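Local coordinates for vascular protein tyrosine phosphatase 1 (Rattus norvegicus, PDB 3I36) that probably hydrolyses phosphotyrosine in proteins to tyrosine and phosphate, through the cytoplasmic catalytic domain of a receptor-type phosphatase, at residues 156-161 against 185-190; 215-220 against 296-301. All blocks are in the same frame, centred on the assembly; numbering follows the deposited sequence.

Contact 1: 156-161 against 185-190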
loop_
_atom_site.group_PDB
_atom_site.type_symbol
_atom_site.label_atom_id
_atom_site.label_comp_id
_atom_site.label_asym_id
_atom_site.label_seq_id
_atom_site.Cartn_x
_atom_site.Cartn_y
_atom_site.Cartn_z
ATOM N N GLU A 156 -15.029 -2.825 -7.107
ATOM C CA GLU A 156 -14.337 -3.576 -8.132
ATOM C C GLU A 156 -14.056 -2.575 -9.232
ATOM O O GLU A 156 -14.870 -2.375 -10.144
ATOM C CB GLU A 156 -15.183 -4.728 -8.640
ATOM C CG GLU A 156 -14.502 -5.489 -9.766
ATOM C CD GLU A 156 -15.067 -6.876 -9.936
ATOM O OE1 GLU A 156 -14.673 -7.563 -10.893
ATOM O OE2 GLU A 156 -15.900 -7.281 -9.102
ATOM N N TYR A 157 -12.912 -1.921 -9.124
ATOM C CA TYR A 157 -12.637 -0.735 -9.925
ATOM C C TYR A 157 -11.995 -1.092 -11.238
ATOM O O TYR A 157 -11.678 -0.215 -12.029
ATOM C CB TYR A 157 -11.701 0.198 -9.169
ATOM C CG TYR A 157 -10.436 -0.482 -8.720
ATOM C CD1 TYR A 157 -9.369 -0.663 -9.591
ATOM C CD2 TYR A 157 -10.326 -0.979 -7.426
ATOM C CE1 TYR A 157 -8.203 -1.308 -9.164
ATOM C CE2 TYR A 157 -9.180 -1.607 -6.992
ATOM C CZ TYR A 157 -8.122 -1.768 -7.865
ATOM O OH TYR A 157 -6.991 -2.400 -7.419
ATOM N N TRP A 158 -11.783 -2.382 -11.455
ATOM C CA TRP A 158 -11.088 -2.824 -12.651
ATOM C C TRP A 158 -12.041 -3.561 -13.574
ATOM O O TRP A 158 -13.009 -4.176 -13.113
ATOM C CB TRP A 158 -9.917 -3.726 -12.276
ATOM C CG TRP A 158 -10.333 -4.997 -11.615
ATOM C CD1 TRP A 158 -10.572 -6.195 -12.219
ATOM C CD2 TRP A 158 -10.559 -5.201 -10.213
ATOM N NE1 TRP A 158 -10.923 -7.134 -11.280
ATOM C CE2 TRP A 158 -10.929 -6.547 -10.042
ATOM C CE3 TRP A 158 -10.486 -4.369 -9.085
ATOM C CZ2 TRP A 158 -11.229 -7.086 -8.790
ATOM C CZ3 TRP A 158 -10.771 -4.906 -7.845
ATOM C CH2 TRP A 158 -11.139 -6.251 -7.705
ATOM N N PRO A 159 -11.766 -3.509 -14.883
ATOM C CA PRO A 159 -12.662 -4.152 -15.848
ATOM C C PRO A 159 -12.299 -5.609 -16.064
ATOM O O PRO A 159 -11.256 -6.082 -15.603
ATOM C CB PRO A 159 -12.396 -3.371 -17.136
ATOM C CG PRO A 159 -10.965 -2.920 -17.005
ATOM C CD PRO A 159 -10.668 -2.771 -15.535
ATOM N N SER A 160 -13.177 -6.312 -16.767
ATOM C CA SER A 160 -12.857 -7.612 -17.332
ATOM C C SER A 160 -12.192 -7.363 -18.678
ATOM O O SER A 160 -11.700 -6.260 -18.949
ATOM C CB SER A 160 -14.134 -8.415 -17.548
ATOM O OG SER A 160 -14.960 -7.783 -18.514
ATOM N N LYS A 161 -12.191 -8.379 -19.531
ATOM C CA LYS A 161 -11.621 -8.230 -20.868
ATOM C C LYS A 161 -12.279 -7.072 -21.623
ATOM O O LYS A 161 -11.628 -6.386 -22.417
ATOM C CB LYS A 161 -11.741 -9.535 -21.657
ATOM N N ARG A 185 -3.821 -9.702 -12.419
ATOM C CA ARG A 185 -4.555 -9.259 -13.588
ATOM C C ARG A 185 -3.687 -8.298 -14.357
ATOM O O ARG A 185 -3.056 -7.414 -13.782
ATOM C CB ARG A 185 -5.859 -8.590 -13.170
ATOM C CG ARG A 185 -6.696 -9.464 -12.241
ATOM C CD ARG A 185 -8.098 -8.889 -12.053
ATOM N NE ARG A 185 -8.877 -9.753 -11.183
ATOM C CZ ARG A 185 -8.905 -9.642 -9.860
ATOM N NH1 ARG A 185 -8.219 -8.676 -9.257
ATOM N NH2 ARG A 185 -9.633 -10.484 -9.138
ATOM N N ASP A 186 -3.648 -8.491 -15.664
ATOM C CA ASP A 186 -2.982 -7.543 -16.519
ATOM C C ASP A 186 -4.019 -6.749 -17.263
ATOM O O ASP A 186 -5.041 -7.288 -17.706
ATOM C CB ASP A 186 -2.047 -8.247 -17.490
ATOM C CG ASP A 186 -0.734 -8.602 -16.856
ATOM O OD1 ASP A 186 -0.257 -7.801 -16.037
ATOM O OD2 ASP A 186 -0.179 -9.672 -17.171
ATOM N N PHE A 187 -3.735 -5.463 -17.408
ATOM C CA PHE A 187 -4.583 -4.565 -18.151
ATOM C C PHE A 187 -3.738 -3.751 -19.104
ATOM O O PHE A 187 -2.511 -3.672 -18.989
ATOM C CB PHE A 187 -5.281 -3.590 -17.213
ATOM C CG PHE A 187 -6.022 -4.253 -16.103
ATOM C CD1 PHE A 187 -7.370 -4.549 -16.235
ATOM C CD2 PHE A 187 -5.369 -4.592 -14.928
ATOM C CE1 PHE A 187 -8.053 -5.174 -15.211
ATOM C CE2 PHE A 187 -6.052 -5.210 -13.887
ATOM C CZ PHE A 187 -7.396 -5.506 -14.032
ATOM N N VAL A 188 -4.419 -3.155 -20.059
ATOM C CA VAL A 188 -3.843 -2.077 -20.819
ATOM C C VAL A 188 -4.577 -0.852 -20.333
ATOM O O VAL A 188 -5.802 -0.848 -20.249
ATOM C CB VAL A 188 -4.081 -2.255 -22.319
ATOM C CG1 VAL A 188 -3.630 -1.018 -23.060
ATOM C CG2 VAL A 188 -3.338 -3.482 -22.819
ATOM N N VAL A 189 -3.825 0.178 -19.980
ATOM C CA VAL A 189 -4.435 1.421 -19.560
ATOM C C VAL A 189 -4.163 2.452 -20.628
ATOM O O VAL A 189 -3.022 2.673 -21.013
ATOM C CB VAL A 189 -3.847 1.921 -18.245
ATOM C CG1 VAL A 189 -4.561 3.184 -17.814
ATOM C CG2 VAL A 189 -3.980 0.843 -17.194
ATOM N N LYS A 190 -5.222 3.081 -21.107
ATOM C CA LYS A 190 -5.090 4.040 -22.181
ATOM C C LYS A 190 -5.743 5.351 -21.808
ATOM O O LYS A 190 -6.839 5.390 -21.248
ATOM C CB LYS A 190 -5.752 3.489 -23.434
ATOM C CG LYS A 190 -5.471 4.267 -24.697
ATOM C CD LYS A 190 -6.051 3.502 -25.881
ATOM C CE LYS A 190 -5.640 4.097 -27.210
ATOM N NZ LYS A 190 -6.170 3.253 -28.326
#
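The indole of Trp158 lies between two side chains, one from each segment: on one face Arg185 NH1 stands 3.2 Å above the ring plane, offset toward the rim; on the opposite face Glu156 CG lies 3.7 Å above the centre. Tyr157 CD1 sits at the indole edge, in plane, and Trp158 CE3 lies over the centre of one face of the Tyr157 ring. The guanidinium plane is tilted 23° from that of the indole, with Arg185 NH1 3.4 Å from Trp158 CZ2. Because the arginine is extended from CG to NE, Arg185 CD also lies beside the pyrrole part of the indole, 3.4 Å from Trp158 NE1. Trp158 NE1 and Arg185 NE, both donors, approach to 3.3 Å without bonding; the arginine instead forms a salt bridge with Glu176, and its NH1 is hydrogen-bonded to Gln202 and His204. Phe187 meets Trp158 obliquely, planes at 66°, and its CZ lies 3.6 Å from Trp158 CB. Pro159 O approaches the Phe187 edge in plane, at CE1 (3.4 Å). Replacing Trp158 by an alanine is likely to open a gap between Glu156 and the guanidinium, leaving Arg185 without its flat support. This loop carries the KCxxYWP motif of tyrosine phosphatases and, between strands 139-142 and 164-166, packs on strand 182-191 of the mixed sheet; Trp158 and Phe187 also touch strand 196-205.

Contact 2: 215-220 against 296-301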
loop_
_atom_site.group_PDB
_atom_site.type_symbol
_atom_site.label_atom_id
_atom_site.label_comp_id
_atom_site.label_asym_id
_atom_site.label_seq_id
_atom_site.Cartn_x
_atom_site.Cartn_y
_atom_site.Cartn_z
ATOM N N ASP A 215 -1.596 -16.100 8.934
ATOM C CA ASP A 215 -1.003 -17.047 9.877
ATOM C C ASP A 215 0.494 -17.225 9.660
ATOM O O ASP A 215 1.244 -17.482 10.602
ATOM C CB ASP A 215 -1.695 -18.406 9.762
ATOM C CG ASP A 215 -3.137 -18.360 10.204
ATOM O OD1 ASP A 215 -3.464 -17.537 11.090
ATOM O OD2 ASP A 215 -3.941 -19.151 9.666
ATOM N N THR A 216 0.925 -17.090 8.412
ATOM C CA THR A 216 2.332 -17.216 8.066
ATOM C C THR A 216 2.717 -16.020 7.229
ATOM O O THR A 216 1.852 -15.294 6.742
ATOM C CB THR A 216 2.629 -18.494 7.255
ATOM O OG1 THR A 216 1.932 -18.443 6.007
ATOM C CG2 THR A 216 2.212 -19.735 8.030
ATOM N N THR A 217 4.018 -15.820 7.056
ATOM C CA THR A 217 4.499 -14.637 6.362
ATOM C C THR A 217 4.939 -14.978 4.948
ATOM O O THR A 217 5.085 -14.096 4.118
ATOM C CB THR A 217 5.692 -14.017 7.095
ATOM O OG1 THR A 217 6.752 -14.973 7.142
ATOM C CG2 THR A 217 5.307 -13.623 8.521
ATOM N N ASP A 218 5.157 -16.260 4.672
ATOM C CA ASP A 218 5.774 -16.636 3.407
ATOM C C ASP A 218 4.945 -16.225 2.193
ATOM O O ASP A 218 5.497 -15.772 1.195
ATOM C CB ASP A 218 6.117 -18.136 3.364
ATOM C CG ASP A 218 4.970 -19.015 3.806
ATOM O OD1 ASP A 218 3.844 -18.503 3.977
ATOM O OD2 ASP A 218 5.197 -20.231 3.983
ATOM N N LEU A 219 3.628 -16.362 2.281
ATOM C CA LEU A 219 2.793 -16.080 1.125
ATOM C C LEU A 219 2.826 -14.598 0.792
ATOM O O LEU A 219 2.981 -14.219 -0.372
ATOM C CB LEU A 219 1.358 -16.542 1.348
ATOM C CG LEU A 219 1.252 -18.069 1.308
ATOM C CD1 LEU A 219 -0.107 -18.536 1.796
ATOM C CD2 LEU A 219 1.522 -18.551 -0.109
ATOM N N LEU A 220 2.680 -13.751 1.805
ATOM C CA LEU A 220 2.719 -12.329 1.545
ATOM C C LEU A 220 4.103 -11.932 1.048
ATOM O O LEU A 220 4.238 -11.069 0.178
ATOM C CB LEU A 220 2.347 -11.537 2.788
ATOM C CG LEU A 220 2.171 -10.035 2.585
ATOM C CD1 LEU A 220 1.043 -9.753 1.599
ATOM C CD2 LEU A 220 1.879 -9.390 3.911
ATOM N N LEU A 296 5.051 -7.676 10.992
ATOM C CA LEU A 296 6.206 -7.176 10.239
ATOM C C LEU A 296 7.460 -7.741 10.819
ATOM O O LEU A 296 8.371 -8.174 10.115
ATOM C CB LEU A 296 6.328 -5.667 10.372
ATOM C CG LEU A 296 5.442 -4.857 9.472
ATOM C CD1 LEU A 296 5.757 -3.393 9.705
ATOM C CD2 LEU A 296 5.730 -5.285 8.040
ATOM N N ASN A 297 7.518 -7.710 12.137
ATOM C CA ASN A 297 8.682 -8.237 12.793
ATOM C C ASN A 297 8.771 -9.726 12.532
ATOM O O ASN A 297 9.857 -10.257 12.337
ATOM C CB ASN A 297 8.626 -7.894 14.266
ATOM C CG ASN A 297 8.954 -6.450 14.502
ATOM O OD1 ASN A 297 8.069 -5.582 14.514
ATOM N ND2 ASN A 297 10.237 -6.168 14.646
ATOM N N GLN A 298 7.623 -10.396 12.507
ATOM C CA GLN A 298 7.619 -11.817 12.162
ATOM C C GLN A 298 8.175 -12.023 10.753
ATOM O O GLN A 298 8.946 -12.957 10.490
ATOM C CB GLN A 298 6.208 -12.397 12.246
ATOM C CG GLN A 298 6.193 -13.923 12.116
ATOM C CD GLN A 298 6.912 -14.584 13.271
ATOM O OE1 GLN A 298 6.547 -14.376 14.429
ATOM N NE2 GLN A 298 7.941 -15.383 12.966
ATOM N N CYS A 299 7.771 -11.147 9.841
ATOM C CA CYS A 299 8.270 -11.193 8.473
ATOM C C CYS A 299 9.786 -11.126 8.460
ATOM O O CYS A 299 10.444 -11.963 7.851
ATOM C CB CYS A 299 7.673 -10.057 7.643
ATOM S SG CYS A 299 5.978 -10.353 7.195
ATOM N N VAL A 300 10.333 -10.130 9.148
ATOM C CA VAL A 300 11.772 -9.979 9.244
ATOM C C VAL A 300 12.408 -11.236 9.798
ATOM O O VAL A 300 13.414 -11.711 9.277
ATOM C CB VAL A 300 12.167 -8.785 10.136
ATOM C CG1 VAL A 300 13.671 -8.748 10.330
ATOM C CG2 VAL A 300 11.670 -7.488 9.522
ATOM N N LEU A 301 11.825 -11.778 10.861
ATOM C CA LEU A 301 12.393 -12.962 11.491
ATOM C C LEU A 301 12.410 -14.117 10.505
ATOM O O LEU A 301 13.411 -14.829 10.364
ATOM C CB LEU A 301 11.597 -13.338 12.741
ATOM C CG LEU A 301 12.174 -14.472 13.576
ATOM C CD1 LEU A 301 13.497 -14.035 14.176
ATOM C CD2 LEU A 301 11.174 -14.892 14.667
#
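Thr217 sets its methyl against two successive residues of helix 290-305, Gln298 and Cys299, within the helical side of the protein-tyrosine phosphatase fold. The contact joins the turn that leads into helix 218-231 to the last helix of the modelled chain. Along 296-301, Leu296 comes first and packs on Ala256 and Ile257 of helix 249-267. Gln298 points toward Thr217: CG, anti to the backbone N (chi1 -171°), comes within 3.7 Å of Thr217 CG2, and the two side chains cross at about a right angle. Beyond CG the chain bends (chi2 64°), and NE2 is hydrogen-bonded to Asp302 OD1. The other oxygen of that carboxylate, OD2, is hydrogen-bonded to Thr217 OG1, so one aspartate on the following turn fastens both polar ends while carbon atoms and the cysteine sulfur make the contact between the segments. Cys299 is the point of nearest backbone approach, its CA 5.5 Å from that of Thr217. Its SG meets the threonine on the carbon side, 3.7 Å from Thr217 CB, and Cys299 also touches Ile257, which places this edge of the contact against helix 249-267. Val300 touches Phe31 of helix 28-53 and Val272 of helix 272-280. The shortest approach between the segments is Thr217 CG2 to Cys299 SG, 3.6 Å.

In the fold
Contact 1 and contact 2 belong to one catalytic domain but hold different elements: a loop on a strand of the mixed sheet in the first, the region where one helix begins on the side of another in the second. Their centres lie 30 Å apart and their nearest atoms about 14 Å, so they do not touch. Every touching residue of contact 1 is buried, whereas contact 2 includes the partly exposed Gln298. Chemistry follows place: contact 1 buries 208 Å² in all beside the sheet, largely through flat groups and a proline, against 148 Å² in contact 2, where methyl, methylene and sulfur atoms meet. In both, polar ends find partners beyond the paired segments.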